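Local coordinates for protein phosphoribosylaminoimidazole carboxylase, ATPase subunit (Thermotoga maritima, PDB 3AX6) that probably catalyses the ATP-dependent joining of bicarbonate to 5-aminoimidazole ribonucleotide, giving N5-carboxyaminoimidazole ribonucleotide in de novo purine synthesis, at residues I46-G49 / F50-E54; E54-E57 / D58-G62; E71-V75 / Q76-K80; G266-I270 / E271-T275. All blocks are in the same frame, centred on the assembly; numbering follows the deposited sequence.

Overall arrangement
Three of the four contacts follow one another through the preATP-grasp domain, whose five-stranded parallel sheet is of Rossmann type. Contact 1 leaves edge strand 44-47 and enters helix 53-61; contact 2 continues along that helix, sharing Glu54 with contact 1, their centres about 8 Å apart. Contact 3, after strand 65-68, starts helix 75-83; its centre lies about 11 Å from that of contact 1 and 12 Å from that of contact 2, and it touches both. Contacts 1 to 3 form one connected patch, where two neighbouring helices are started and packed together. Contact 4, much later, is a separate turn on helix 268-272 of the ATP-grasp domain, its centre 30 to 32 Å from theirs.

Contact 1 (I46-G49 / F50-E54); sequences IVAG and FFDSE
Gly49 and Asp52 meet twice, once through the backbone and once through a water, and together they show how a chain leaving a strand is turned into a helix. The amide N of Asp52 donates to Gly49 O at 3.2 Å, in a fairly straight bond (159°) that reaches the oxygen from above the carbonyl plane. A water completes the pairing: it accepts from Gly49 N at 3.1 Å and donates to Asp52 OD2 at 2.6 Å, so one polar bridge ties the glycine amide to the carboxylate. Asp52 can serve this bridge because its CG stands anti to the backbone N (chi1 -177°), which turns the carboxylate back toward the preceding chain. There OD2 also comes within 4.2 Å of the methyl CB of buried Ala48.

Phe50, next to the glycine, leaves the backbone directed away from it, yet its CB rests 3.7 Å from Gly49 C and the first ring atoms stay beside that carbon, the ring oblique to it. An inverse gamma turn is centred on Asp52, closed by a weak bond from Ser53 N to Phe51 O at 3.0 Å.

Further out, the Phe50 ring also touches Pro32, Leu70, Leu30 and Asp31, so the turn rests against strand 26-31 and the loops beside it. The other carboxylate oxygen of Asp52, OD1, accepts from the backbone N of Arg55, and the Phe50 backbone is hydrogen-bonded to that of Asp74. The whole is an aspartate N-cap, placed where the edge strand of a Rossmann-type sheet gives way to the helix of a beta-alpha-beta crossover.

Contact 2 (E54-E57 / D58-G62); sequences ERIE and DLVKG
Arg55 and Asp58 form the ionic part of this helical turn. The guanidinium grips the carboxylate side-on, both bonds ending on one oxygen: NH2 reaches Asp58 OD2 at 2.6 Å, on its syn lone pair, and NE reaches the same OD2 at 2.9 Å. The two groups are nearly coplanar, their planes only 13° apart, with the carboxylate oxygen at the guanidinium edge. Bends at chi2 and chi3 bring one face of the guanidinium past Glu54 CB, which lies offset toward its rim.

The backbone supplies four i to i+4 bonds, from the long one of Asp58 N to Glu54 O at 3.3 Å to the short one of Val60 N to Ile56 O at 2.9 Å.

Apolar contact is lighter: Ile56 CD1 meets Val60 CG1 at 4.4 Å, and both side chains lean on helix 75-83. Extended Lys61 runs beside Glu57, its CE 3.9 Å from Glu57 CG, with their charged ends beyond salt-bridge range; Glu57 OE2 has instead a long, weak ion pair with Lys80.

Asp58 OD2 also lies 2.9 Å from Glu54 O, two acceptors close together; the paired arginine donors probably offset that repulsion, favouring an ionised aspartate at this place.

Contact 3 (E71-V75 / Q76-K80); sequences EHIDV and QTLKK
Asp74 caps the start of helix 75-83: its OD1 accepts from Thr77 N at 3.1 Å, a nearly straight bond (160°) that meets the oxygen from above the carboxylate plane. This is the classical N-cap, in which a side chain takes an amide that has no helical carbonyl before it. The carboxylate reaches that amide because chi1, at -172°, places CG opposite the backbone N. The same OD1 accepts a hydrogen bond from a water at 2.7 Å, and this water in turn accepts from Gln76 N, so one oxygen serves two of the first amides, one directly and one through the water. With an alanine in its place, Thr77 N would probably lose its acceptor and the water its anchor, fraying the first turn.

Regular helical bonding then takes over, Lys79 N giving to Val75 O at 2.9 Å, while the bond from Leu78 N to Asp74 O is weak. Beyond the segments, Glu96 joins the ends of Gln76 and Lys79.

Packing completes the cap as a hydrophobic staple, linking the residue before the cap to the fourth residue after it. Ile73 and Leu78, both also lying against helix 92-99, cross at about a right angle, and their CD1 methyls meet at 3.6 Å.

Contact 4 (G266-I270 / E271-T275); sequences GHYTI and EACVT
Tyr268 and Cys273 touch at the end of a short helix, the sulfur set obliquely to the ring. Cys273 SG lies 3.7 Å from Tyr268 CE1 and 4.9 Å from the ring centroid, 61° off the ring normal, a sulfur-aromatic contact in neither a pure stacked nor a pure in-plane form. Tyr268 holds its CG between the backbone N and the carbonyl carbon (chi1 78°), which turns the ring along the helix toward the cysteine. Over one face of the same ring stands Thr269 CG2, 3.5 Å above the plane and shifted toward the rim. The other branch of that threonine points elsewhere: OG1 donates to Gly266 O at 2.7 Å, almost in line with the carbonyl, and itself accepts from the backbone of Gln277, so the hydroxyl links three points of the chain.

Ile270 and Glu271 cross at an oblique angle, Glu271 OE2 coming within 3.6 Å of Ile270 CG2. Folding at chi2 brings the glutamate back over its neighbour. Replacing Glu271 by a glycine would probably strip Ile270 of this cover and give the backbone more freedom to flex.

In the backbone, Tyr268 O takes one i+3 amide, Glu271 N, and one i+4 amide, Ala272 N, the latter at 2.9 Å. Cys273, the first residue to leave helical angles, still gives its N to Thr269 O. Tyr268 packs on strand 190-198, His267 stacks on His346, and Val274 touches Val350 of the second subunit of the homodimer. The arrangement is that of the C-terminal turn of a short, buried helix in the ATP-grasp domain.

Contact 1 (I46-G49 / F50-E54)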
loop_
_atom_site.group_PDB
_atom_site.type_symbol
_atom_site.label_atom_id
_atom_site.label_comp_id
_atom_site.label_asym_id
_atom_site.label_seq_id
_atom_site.Cartn_x
_atom_site.Cartn_y
_atom_site.Cartn_z
ATOM N N ILE A 46 -7.859 5.571 22.072
ATOM C CA ILE A 46 -7.965 5.879 23.487
ATOM C C ILE A 46 -7.083 7.111 23.635
ATOM O O ILE A 46 -5.876 7.043 23.406
ATOM C CB ILE A 46 -7.396 4.744 24.369
ATOM C CG1 ILE A 46 -8.216 3.468 24.178
ATOM C CG2 ILE A 46 -7.423 5.159 25.834
ATOM C CD1 ILE A 46 -7.663 2.264 24.933
ATOM N N VAL A 47 -7.690 8.241 23.978
ATOM C CA VAL A 47 -6.941 9.476 24.142
ATOM C C VAL A 47 -6.230 9.418 25.483
ATOM O O VAL A 47 -6.856 9.577 26.527
ATOM C CB VAL A 47 -7.873 10.696 24.114
ATOM C CG1 VAL A 47 -7.048 11.975 23.973
ATOM C CG2 VAL A 47 -8.873 10.550 22.973
ATOM N N ALA A 48 -4.920 9.181 25.449
ATOM C CA ALA A 48 -4.143 9.076 26.677
ATOM C C ALA A 48 -2.646 9.046 26.425
ATOM O O ALA A 48 -2.189 8.602 25.373
ATOM C CB ALA A 48 -4.558 7.828 27.443
ATOM N N GLY A 49 -1.893 9.509 27.418
ATOM C CA GLY A 49 -0.448 9.544 27.325
ATOM C C GLY A 49 0.227 8.192 27.447
ATOM O O GLY A 49 -0.344 7.231 27.962
ATOM N N PHE A 50 1.465 8.136 26.976
ATOM C CA PHE A 50 2.261 6.921 26.980
ATOM C C PHE A 50 2.746 6.512 28.361
ATOM O O PHE A 50 3.514 5.563 28.502
ATOM C CB PHE A 50 3.446 7.099 26.030
ATOM C CG PHE A 50 3.041 7.528 24.644
ATOM C CD1 PHE A 50 3.624 8.639 24.047
ATOM C CD2 PHE A 50 2.056 6.832 23.945
ATOM C CE1 PHE A 50 3.230 9.048 22.775
ATOM C CE2 PHE A 50 1.656 7.232 22.673
ATOM C CZ PHE A 50 2.242 8.339 22.088
ATOM N N PHE A 51 2.302 7.230 29.383
ATOM C CA PHE A 51 2.692 6.905 30.748
ATOM C C PHE A 51 1.471 6.880 31.648
ATOM O O PHE A 51 1.586 6.935 32.870
ATOM C CB PHE A 51 3.747 7.892 31.251
ATOM C CG PHE A 51 5.123 7.590 30.740
ATOM C CD1 PHE A 51 5.894 6.601 31.337
ATOM C CD2 PHE A 51 5.610 8.221 29.600
ATOM C CE1 PHE A 51 7.130 6.236 30.803
ATOM C CE2 PHE A 51 6.846 7.865 29.053
ATOM C CZ PHE A 51 7.607 6.868 29.656
ATOM N N ASP A 52 0.299 6.791 31.021
ATOM C CA ASP A 52 -0.956 6.718 31.752
ATOM C C ASP A 52 -1.217 5.247 32.059
ATOM O O ASP A 52 -1.999 4.578 31.385
ATOM C CB ASP A 52 -2.110 7.283 30.927
ATOM C CG ASP A 52 -3.421 7.289 31.691
ATOM O OD1 ASP A 52 -3.711 6.297 32.390
ATOM O OD2 ASP A 52 -4.168 8.281 31.589
ATOM N N SER A 53 -0.531 4.764 33.085
ATOM C CA SER A 53 -0.625 3.390 33.543
ATOM C C SER A 53 -1.985 2.725 33.303
ATOM O O SER A 53 -2.118 1.825 32.475
ATOM C CB SER A 53 -0.279 3.348 35.032
ATOM O OG SER A 53 -0.396 2.041 35.556
ATOM N N GLU A 54 -2.998 3.179 34.024
ATOM C CA GLU A 54 -4.324 2.598 33.903
ATOM C C GLU A 54 -4.928 2.620 32.498
ATOM O O GLU A 54 -5.791 1.803 32.185
ATOM C CB GLU A 54 -5.269 3.277 34.895
ATOM C CG GLU A 54 -4.734 3.247 36.317
ATOM C CD GLU A 54 -5.679 3.874 37.322
ATOM O OE1 GLU A 54 -6.117 5.028 37.098
ATOM O OE2 GLU A 54 -5.973 3.212 38.343
HETATM O O HOH W 1 -3.679 10.165 29.838
#

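Contact 2 (E54-E57 / D58-G62)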
loop_
_atom_site.group_PDB
_atom_site.type_symbol
_atom_site.label_atom_id
_atom_site.label_comp_id
_atom_site.label_asym_id
_atom_site.label_seq_id
_atom_site.Cartn_x
_atom_site.Cartn_y
_atom_site.Cartn_z
ATOM N N GLU A 54 -2.998 3.179 34.024
ATOM C CA GLU A 54 -4.324 2.598 33.903
ATOM C C GLU A 54 -4.928 2.620 32.498
ATOM O O GLU A 54 -5.791 1.803 32.185
ATOM C CB GLU A 54 -5.269 3.277 34.895
ATOM C CG GLU A 54 -4.734 3.247 36.317
ATOM C CD GLU A 54 -5.679 3.874 37.322
ATOM O OE1 GLU A 54 -6.117 5.028 37.098
ATOM O OE2 GLU A 54 -5.973 3.212 38.343
ATOM N N ARG A 55 -4.479 3.532 31.644
ATOM C CA ARG A 55 -5.036 3.596 30.295
ATOM C C ARG A 55 -4.405 2.580 29.337
ATOM O O ARG A 55 -5.108 1.972 28.531
ATOM C CB ARG A 55 -4.895 5.008 29.723
ATOM C CG ARG A 55 -6.171 5.554 29.091
ATOM C CD ARG A 55 -7.187 5.979 30.142
ATOM N NE ARG A 55 -7.681 4.849 30.921
ATOM C CZ ARG A 55 -8.339 4.966 32.070
ATOM N NH1 ARG A 55 -8.582 6.167 32.580
ATOM N NH2 ARG A 55 -8.753 3.883 32.715
ATOM N N ILE A 56 -3.089 2.394 29.415
ATOM C CA ILE A 56 -2.429 1.433 28.535
ATOM C C ILE A 56 -2.873 0.046 29.000
ATOM O O ILE A 56 -2.866 -0.922 28.238
ATOM C CB ILE A 56 -0.865 1.550 28.589
ATOM C CG1 ILE A 56 -0.310 0.858 29.828
ATOM C CG2 ILE A 56 -0.437 3.010 28.597
ATOM C CD1 ILE A 56 -0.052 -0.614 29.622
ATOM N N GLU A 57 -3.271 -0.024 30.266
ATOM C CA GLU A 57 -3.737 -1.262 30.867
ATOM C C GLU A 57 -5.061 -1.645 30.213
ATOM O O GLU A 57 -5.294 -2.817 29.910
ATOM C CB GLU A 57 -3.905 -1.064 32.373
ATOM C CG GLU A 57 -4.052 -2.334 33.175
ATOM C CD GLU A 57 -3.384 -2.218 34.533
ATOM O OE1 GLU A 57 -3.627 -1.207 35.231
ATOM O OE2 GLU A 57 -2.613 -3.138 34.899
ATOM N N ASP A 58 -5.923 -0.657 29.991
ATOM C CA ASP A 58 -7.199 -0.920 29.333
ATOM C C ASP A 58 -6.920 -1.398 27.916
ATOM O O ASP A 58 -7.580 -2.311 27.424
ATOM C CB ASP A 58 -8.064 0.340 29.246
ATOM C CG ASP A 58 -8.485 0.857 30.599
ATOM O OD1 ASP A 58 -9.008 0.066 31.411
ATOM O OD2 ASP A 58 -8.297 2.064 30.843
ATOM N N LEU A 59 -5.941 -0.768 27.268
ATOM C CA LEU A 59 -5.571 -1.115 25.901
ATOM C C LEU A 59 -5.097 -2.556 25.769
ATOM O O LEU A 59 -5.551 -3.278 24.886
ATOM C CB LEU A 59 -4.464 -0.200 25.383
ATOM C CG LEU A 59 -4.006 -0.601 23.975
ATOM C CD1 LEU A 59 -5.052 -0.148 22.988
ATOM C CD2 LEU A 59 -2.665 0.013 23.626
ATOM N N VAL A 60 -4.176 -2.963 26.636
ATOM C CA VAL A 60 -3.643 -4.320 26.596
ATOM C C VAL A 60 -4.709 -5.357 26.939
ATOM O O VAL A 60 -4.830 -6.371 26.253
ATOM C CB VAL A 60 -2.440 -4.472 27.554
ATOM C CG1 VAL A 60 -2.819 -3.983 28.932
ATOM C CG2 VAL A 60 -1.996 -5.926 27.614
ATOM N N LYS A 61 -5.492 -5.100 27.985
ATOM C CA LYS A 61 -6.549 -6.030 28.387
ATOM C C LYS A 61 -7.696 -6.097 27.380
ATOM O O LYS A 61 -8.433 -7.085 27.336
ATOM C CB LYS A 61 -7.111 -5.652 29.758
ATOM C CG LYS A 61 -6.177 -5.936 30.920
ATOM C CD LYS A 61 -6.829 -5.499 32.212
ATOM C CE LYS A 61 -5.927 -5.718 33.407
ATOM N NZ LYS A 61 -6.581 -5.190 34.642
ATOM N N GLY A 62 -7.849 -5.046 26.579
ATOM C CA GLY A 62 -8.904 -5.033 25.587
ATOM C C GLY A 62 -8.432 -5.525 24.232
ATOM O O GLY A 62 -9.185 -5.507 23.261
#

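Contact 3 (E71-V75 / Q76-K80)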
loop_
_atom_site.group_PDB
_atom_site.type_symbol
_atom_site.label_atom_id
_atom_site.label_comp_id
_atom_site.label_asym_id
_atom_site.label_seq_id
_atom_site.Cartn_x
_atom_site.Cartn_y
_atom_site.Cartn_z
ATOM N N GLU A 71 9.436 4.055 21.582
ATOM C CA GLU A 71 10.028 3.457 22.769
ATOM C C GLU A 71 9.700 4.162 24.074
ATOM O O GLU A 71 9.603 3.523 25.119
ATOM C CB GLU A 71 11.548 3.366 22.610
ATOM C CG GLU A 71 12.003 2.407 21.514
ATOM C CD GLU A 71 12.207 3.090 20.174
ATOM O OE1 GLU A 71 11.300 3.832 19.735
ATOM O OE2 GLU A 71 13.276 2.876 19.557
ATOM N N HIS A 72 9.533 5.475 24.016
ATOM C CA HIS A 72 9.223 6.253 25.209
ATOM C C HIS A 72 7.820 5.942 25.690
ATOM O O HIS A 72 6.897 6.735 25.495
ATOM C CB HIS A 72 9.333 7.751 24.916
ATOM C CG HIS A 72 10.649 8.154 24.330
ATOM N ND1 HIS A 72 11.102 7.676 23.118
ATOM C CD2 HIS A 72 11.616 8.984 24.791
ATOM C CE1 HIS A 72 12.290 8.194 22.858
ATOM N NE2 HIS A 72 12.624 8.992 23.858
ATOM N N ILE A 73 7.657 4.784 26.319
ATOM C CA ILE A 73 6.352 4.380 26.828
ATOM C C ILE A 73 6.519 3.753 28.200
ATOM O O ILE A 73 7.628 3.402 28.599
ATOM C CB ILE A 73 5.675 3.358 25.891
ATOM C CG1 ILE A 73 6.515 2.081 25.805
ATOM C CG2 ILE A 73 5.506 3.957 24.523
ATOM C CD1 ILE A 73 5.969 1.061 24.822
ATOM N N ASP A 74 5.416 3.623 28.922
ATOM C CA ASP A 74 5.452 3.031 30.249
ATOM C C ASP A 74 5.830 1.561 30.103
ATOM O O ASP A 74 4.968 0.680 30.091
ATOM C CB ASP A 74 4.080 3.155 30.906
ATOM C CG ASP A 74 4.095 2.748 32.353
ATOM O OD1 ASP A 74 5.133 2.231 32.821
ATOM O OD2 ASP A 74 3.062 2.937 33.021
ATOM N N VAL A 75 7.126 1.300 29.990
ATOM C CA VAL A 75 7.605 -0.060 29.821
ATOM C C VAL A 75 7.364 -0.936 31.050
ATOM O O VAL A 75 7.089 -2.128 30.921
ATOM C CB VAL A 75 9.118 -0.068 29.452
ATOM C CG1 VAL A 75 9.914 0.712 30.482
ATOM C CG2 VAL A 75 9.633 -1.502 29.363
ATOM N N GLN A 76 7.455 -0.347 32.239
ATOM C CA GLN A 76 7.265 -1.110 33.469
ATOM C C GLN A 76 5.847 -1.649 33.645
ATOM O O GLN A 76 5.667 -2.778 34.109
ATOM C CB GLN A 76 7.671 -0.275 34.688
ATOM C CG GLN A 76 9.177 0.012 34.781
ATOM C CD GLN A 76 10.036 -1.250 34.845
ATOM O OE1 GLN A 76 9.888 -2.081 35.747
ATOM N NE2 GLN A 76 10.946 -1.391 33.887
ATOM N N THR A 77 4.838 -0.864 33.282
ATOM C CA THR A 77 3.471 -1.350 33.413
ATOM C C THR A 77 3.268 -2.471 32.395
ATOM O O THR A 77 2.543 -3.433 32.653
ATOM C CB THR A 77 2.421 -0.233 33.172
ATOM O OG1 THR A 77 1.105 -0.768 33.350
ATOM C CG2 THR A 77 2.519 0.302 31.766
ATOM N N LEU A 78 3.924 -2.358 31.242
ATOM C CA LEU A 78 3.795 -3.385 30.219
ATOM C C LEU A 78 4.422 -4.682 30.694
ATOM O O LEU A 78 3.903 -5.763 30.423
ATOM C CB LEU A 78 4.443 -2.935 28.911
ATOM C CG LEU A 78 3.623 -1.902 28.136
ATOM C CD1 LEU A 78 4.429 -1.365 26.963
ATOM C CD2 LEU A 78 2.316 -2.541 27.662
ATOM N N LYS A 79 5.541 -4.570 31.403
ATOM C CA LYS A 79 6.225 -5.744 31.928
ATOM C C LYS A 79 5.281 -6.444 32.896
ATOM O O LYS A 79 5.205 -7.669 32.940
ATOM C CB LYS A 79 7.507 -5.339 32.658
ATOM C CG LYS A 79 8.310 -6.531 33.161
ATOM C CD LYS A 79 9.509 -6.117 34.026
ATOM C CE LYS A 79 10.596 -5.407 33.226
ATOM N NZ LYS A 79 10.159 -4.079 32.713
ATOM N N LYS A 80 4.562 -5.651 33.676
ATOM C CA LYS A 80 3.610 -6.191 34.633
ATOM C C LYS A 80 2.571 -7.039 33.893
ATOM O O LYS A 80 2.380 -8.219 34.194
ATOM C CB LYS A 80 2.936 -5.033 35.383
ATOM C CG LYS A 80 1.788 -5.431 36.300
ATOM C CD LYS A 80 1.371 -4.268 37.199
ATOM C CE LYS A 80 0.194 -4.634 38.104
ATOM N NZ LYS A 80 -1.063 -4.869 37.337
HETATM O O HOH W 2 7.714 2.551 33.418
#

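Contact 4 (G266-I270 / E271-T275)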
loop_
_atom_site.group_PDB
_atom_site.type_symbol
_atom_site.label_atom_id
_atom_site.label_comp_id
_atom_site.label_asym_id
_atom_site.label_seq_id
_atom_site.Cartn_x
_atom_site.Cartn_y
_atom_site.Cartn_z
ATOM N N GLY A 266 13.581 1.325 6.717
ATOM C CA GLY A 266 12.918 0.200 6.079
ATOM C C GLY A 266 11.731 0.562 5.195
ATOM O O GLY A 266 11.037 -0.323 4.694
ATOM N N HIS A 267 11.483 1.852 4.989
ATOM C CA HIS A 267 10.349 2.256 4.152
ATOM C C HIS A 267 10.505 1.777 2.712
ATOM O O HIS A 267 9.523 1.615 1.989
ATOM C CB HIS A 267 10.167 3.781 4.160
ATOM C CG HIS A 267 9.616 4.316 5.444
ATOM N ND1 HIS A 267 8.625 3.671 6.153
ATOM C CD2 HIS A 267 9.922 5.431 6.152
ATOM C CE1 HIS A 267 8.348 4.362 7.244
ATOM N NE2 HIS A 267 9.120 5.434 7.268
ATOM N N TYR A 268 11.740 1.549 2.295
ATOM C CA TYR A 268 11.990 1.096 0.938
ATOM C C TYR A 268 11.232 -0.192 0.657
ATOM O O TYR A 268 10.766 -0.414 -0.467
ATOM C CB TYR A 268 13.492 0.881 0.724
ATOM C CG TYR A 268 14.032 -0.398 1.310
ATOM C CD1 TYR A 268 14.078 -1.560 0.550
ATOM C CD2 TYR A 268 14.489 -0.454 2.634
ATOM C CE1 TYR A 268 14.564 -2.755 1.079
ATOM C CE2 TYR A 268 14.975 -1.656 3.177
ATOM C CZ TYR A 268 15.006 -2.801 2.385
ATOM O OH TYR A 268 15.457 -4.005 2.890
ATOM N N THR A 269 11.096 -1.039 1.676
ATOM C CA THR A 269 10.410 -2.321 1.510
ATOM C C THR A 269 8.995 -2.183 0.932
ATOM O O THR A 269 8.516 -3.082 0.232
ATOM C CB THR A 269 10.325 -3.104 2.856
ATOM O OG1 THR A 269 9.536 -2.365 3.798
ATOM C CG2 THR A 269 11.725 -3.329 3.443
ATOM N N ILE A 270 8.337 -1.060 1.217
ATOM C CA ILE A 270 6.973 -0.820 0.742
ATOM C C ILE A 270 6.907 -0.773 -0.776
ATOM O O ILE A 270 5.940 -1.244 -1.379
ATOM C CB ILE A 270 6.416 0.516 1.287
ATOM C CG1 ILE A 270 6.319 0.453 2.811
ATOM C CG2 ILE A 270 5.047 0.807 0.683
ATOM C CD1 ILE A 270 6.040 1.794 3.463
ATOM N N GLU A 271 7.954 -0.224 -1.384
ATOM C CA GLU A 271 8.016 -0.079 -2.832
ATOM C C GLU A 271 8.851 -1.123 -3.566
ATOM O O GLU A 271 8.597 -1.385 -4.735
ATOM C CB GLU A 271 8.594 1.290 -3.208
ATOM C CG GLU A 271 8.142 2.482 -2.371
ATOM C CD GLU A 271 6.674 2.818 -2.545
ATOM O OE1 GLU A 271 6.112 2.541 -3.632
ATOM O OE2 GLU A 271 6.085 3.377 -1.593
ATOM N N ALA A 272 9.841 -1.712 -2.898
ATOM C CA ALA A 272 10.737 -2.650 -3.576
ATOM C C ALA A 272 10.798 -4.100 -3.125
ATOM O O ALA A 272 11.570 -4.889 -3.678
ATOM C CB ALA A 272 12.139 -2.075 -3.566
ATOM N N CYS A 273 10.016 -4.457 -2.120
ATOM C CA CYS A 273 10.031 -5.823 -1.631
ATOM C C CYS A 273 8.642 -6.426 -1.716
ATOM O O CYS A 273 7.646 -5.708 -1.784
ATOM C CB CYS A 273 10.543 -5.871 -0.188
ATOM S SG CYS A 273 12.323 -5.547 -0.014
ATOM N N VAL A 274 8.587 -7.750 -1.733
ATOM C CA VAL A 274 7.320 -8.446 -1.819
ATOM C C VAL A 274 6.413 -8.046 -0.651
ATOM O O VAL A 274 5.290 -7.587 -0.872
ATOM C CB VAL A 274 7.548 -9.971 -1.855
ATOM C CG1 VAL A 274 6.208 -10.707 -1.861
ATOM C CG2 VAL A 274 8.358 -10.334 -3.098
ATOM N N THR A 275 6.895 -8.208 0.581
ATOM C CA THR A 275 6.103 -7.830 1.747
ATOM C C THR A 275 6.760 -6.698 2.536
ATOM O O THR A 275 7.932 -6.771 2.922
ATOM C CB THR A 275 5.805 -9.048 2.688
ATOM O OG1 THR A 275 6.323 -8.797 3.995
ATOM C CG2 THR A 275 6.387 -10.306 2.149
#